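Local atomic coordinates of cell wall surface anchor family protein (Streptococcus pneumoniae, PDB entry 4OQ1), a protein that is an ancillary pilin of the pneumococcal pilus and probably serves to attach the pilus to the bacterial cell wall. Residues H28-Q33 with I98-I103. The protein carries 3 engineered substitutions. Sequence-based numbering, arbitrary orientation.
Sequences HTLVLQ and IEVSHI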
loop_
_atom_site.group_PDB
_atom_site.type_symbol
_atom_site.label_atom_id
_atom_site.label_comp_id
_atom_site.label_asym_id
_atom_site.label_seq_id
_atom_site.Cartn_x
_atom_site.Cartn_y
_atom_site.Cartn_z
ATOM N N HIS A 28 -27.256 20.738 -28.958
ATOM C CA HIS A 28 -27.630 20.027 -27.795
ATOM C C HIS A 28 -26.409 19.820 -26.898
ATOM O O HIS A 28 -25.228 19.737 -27.348
ATOM C CB HIS A 28 -28.230 18.656 -28.137
ATOM C CG HIS A 28 -29.513 18.726 -28.870
ATOM N ND1 HIS A 28 -30.726 18.822 -28.226
ATOM C CD2 HIS A 28 -29.785 18.686 -30.196
ATOM C CE1 HIS A 28 -31.690 18.864 -29.128
ATOM N NE2 HIS A 28 -31.147 18.776 -30.326
ATOM N N THR A 29 -26.727 19.729 -25.642
ATOM C CA THR A 29 -25.760 19.331 -24.633
ATOM C C THR A 29 -26.145 17.977 -23.966
ATOM O O THR A 29 -27.297 17.748 -23.568
ATOM C CB THR A 29 -25.638 20.388 -23.523
ATOM O OG1 THR A 29 -25.240 21.638 -24.093
ATOM C CG2 THR A 29 -24.615 19.951 -22.518
ATOM N N LEU A 30 -25.127 17.115 -23.854
ATOM C CA LEU A 30 -25.249 15.839 -23.138
ATOM C C LEU A 30 -24.443 15.904 -21.814
ATOM O O LEU A 30 -23.312 16.292 -21.764
ATOM C CB LEU A 30 -24.721 14.669 -24.016
ATOM C CG LEU A 30 -24.648 13.290 -23.325
ATOM C CD1 LEU A 30 -25.938 12.672 -22.972
ATOM C CD2 LEU A 30 -23.779 12.368 -24.226
ATOM N N VAL A 31 -25.120 15.538 -20.740
ATOM C CA VAL A 31 -24.507 15.434 -19.388
ATOM C C VAL A 31 -24.285 13.894 -19.091
ATOM O O VAL A 31 -25.221 13.074 -19.291
ATOM C CB VAL A 31 -25.479 16.106 -18.338
ATOM C CG1 VAL A 31 -25.236 15.650 -16.916
ATOM C CG2 VAL A 31 -25.390 17.629 -18.382
ATOM N N LEU A 32 -23.039 13.517 -18.759
ATOM C CA LEU A 32 -22.667 12.155 -18.389
ATOM C C LEU A 32 -22.254 12.131 -16.911
ATOM O O LEU A 32 -21.391 12.849 -16.465
ATOM C CB LEU A 32 -21.493 11.655 -19.251
ATOM C CG LEU A 32 -21.845 11.495 -20.737
ATOM C CD1 LEU A 32 -20.668 11.249 -21.614
ATOM C CD2 LEU A 32 -22.844 10.361 -20.910
ATOM N N GLN A 33 -22.909 11.295 -16.131
ATOM C CA GLN A 33 -22.525 11.093 -14.757
ATOM C C GLN A 33 -21.830 9.722 -14.717
ATOM O O GLN A 33 -22.249 8.776 -15.383
ATOM C CB GLN A 33 -23.784 11.200 -13.890
ATOM C CG GLN A 33 -24.338 12.607 -13.792
ATOM C CD GLN A 33 -25.793 12.702 -13.339
ATOM O OE1 GLN A 33 -26.452 11.699 -13.047
ATOM N NE2 GLN A 33 -26.288 13.925 -13.220
ATOM N N ILE A 98 -19.932 15.471 -16.416
ATOM C CA ILE A 98 -19.303 15.861 -17.667
ATOM C C ILE A 98 -20.397 16.515 -18.446
ATOM O O ILE A 98 -21.586 16.119 -18.336
ATOM C CB ILE A 98 -18.771 14.644 -18.511
ATOM C CG1 ILE A 98 -17.552 14.030 -17.906
ATOM C CG2 ILE A 98 -18.420 15.002 -19.944
ATOM C CD1 ILE A 98 -17.514 12.541 -18.141
ATOM N N GLU A 99 -20.024 17.530 -19.201
ATOM C CA GLU A 99 -20.854 18.082 -20.312
ATOM C C GLU A 99 -20.176 17.890 -21.650
ATOM O O GLU A 99 -18.963 18.076 -21.794
ATOM C CB GLU A 99 -21.201 19.571 -20.196
ATOM C CG GLU A 99 -22.258 19.888 -19.169
ATOM C CD GLU A 99 -22.422 21.398 -18.979
ATOM O OE1 GLU A 99 -21.733 22.217 -19.658
ATOM O OE2 GLU A 99 -23.244 21.767 -18.139
ATOM N N VAL A 100 -20.977 17.457 -22.629
ATOM C CA VAL A 100 -20.519 17.243 -23.990
ATOM C C VAL A 100 -21.325 18.232 -24.812
ATOM O O VAL A 100 -22.552 18.252 -24.697
ATOM C CB VAL A 100 -20.735 15.786 -24.497
ATOM C CG1 VAL A 100 -20.022 15.636 -25.794
ATOM C CG2 VAL A 100 -20.203 14.815 -23.405
ATOM N N SER A 101 -20.588 19.025 -25.589
ATOM C CA SER A 101 -21.136 20.280 -26.174
ATOM C C SER A 101 -21.400 20.263 -27.655
ATOM O O SER A 101 -20.629 19.638 -28.399
ATOM C CB SER A 101 -20.178 21.467 -25.864
ATOM O OG SER A 101 -20.354 21.824 -24.498
ATOM N N HIS A 102 -22.455 20.976 -28.070
ATOM C CA HIS A 102 -22.715 21.315 -29.536
ATOM C C HIS A 102 -22.986 20.096 -30.387
ATOM O O HIS A 102 -22.376 19.820 -31.451
ATOM C CB HIS A 102 -21.610 22.191 -30.155
ATOM C CG HIS A 102 -21.291 23.427 -29.340
ATOM N ND1 HIS A 102 -22.235 24.389 -29.044
ATOM C CD2 HIS A 102 -20.137 23.836 -28.750
ATOM C CE1 HIS A 102 -21.684 25.322 -28.285
ATOM N NE2 HIS A 102 -20.417 24.999 -28.080
ATOM N N ILE A 103 -23.906 19.324 -29.879
ATOM C CA ILE A 103 -24.269 18.088 -30.540
ATOM C C ILE A 103 -25.538 18.273 -31.438
ATOM O O ILE A 103 -26.643 18.537 -30.927
ATOM C CB ILE A 103 -24.556 16.983 -29.477
ATOM C CG1 ILE A 103 -23.367 16.894 -28.494
ATOM C CG2 ILE A 103 -24.856 15.669 -30.183
ATOM C CD1 ILE A 103 -23.526 15.833 -27.365
HETATM O O HOH W 1 -24.078 22.496 -26.532
HETATM O O HOH W 2 -22.501 22.833 -23.151
#
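His102 and Ile103 both lie opposite His28, a G1 beta bulge that puts one extra residue into an otherwise regular antiparallel ladder; His102 sits in the left-handed region at phi 65°, psi 51°. At the bulge, Ile103 N meets His28 O at 2.9 Å, in the carbonyl plane on a lone pair, while His28 N reaches Ile103 O from above that carbonyl's plane. The same Ile103 O also sits at the edge of the His28 imidazole, 3.2 Å from CD2; His28 NE2 bonds Asn105. His102 N is taken up by a water that donates to Thr29 OG1, and a second water links this hydroxyl to Ser101 OG; Glu135 also bonds it. Past the bulge, Leu30 and Val100 exchange two bonds, as do Leu32 and Ile98.

One face is greasy: Ile103 CD1 presses on Leu30 CB at 3.7 Å, and Leu32 CD1 crosses Val100 CG2, with Phe125, Phe127 and Met129 packed against the leucines. On the other face, Glu99 lays its CG against Val31 CG2, 3.9 Å away. Strand 137-140 runs parallel to 28-33 on its far edge, so 28-33 is an inner strand, and the contact is a G1 bulge in the mixed beta-sheet of the N-terminal domain.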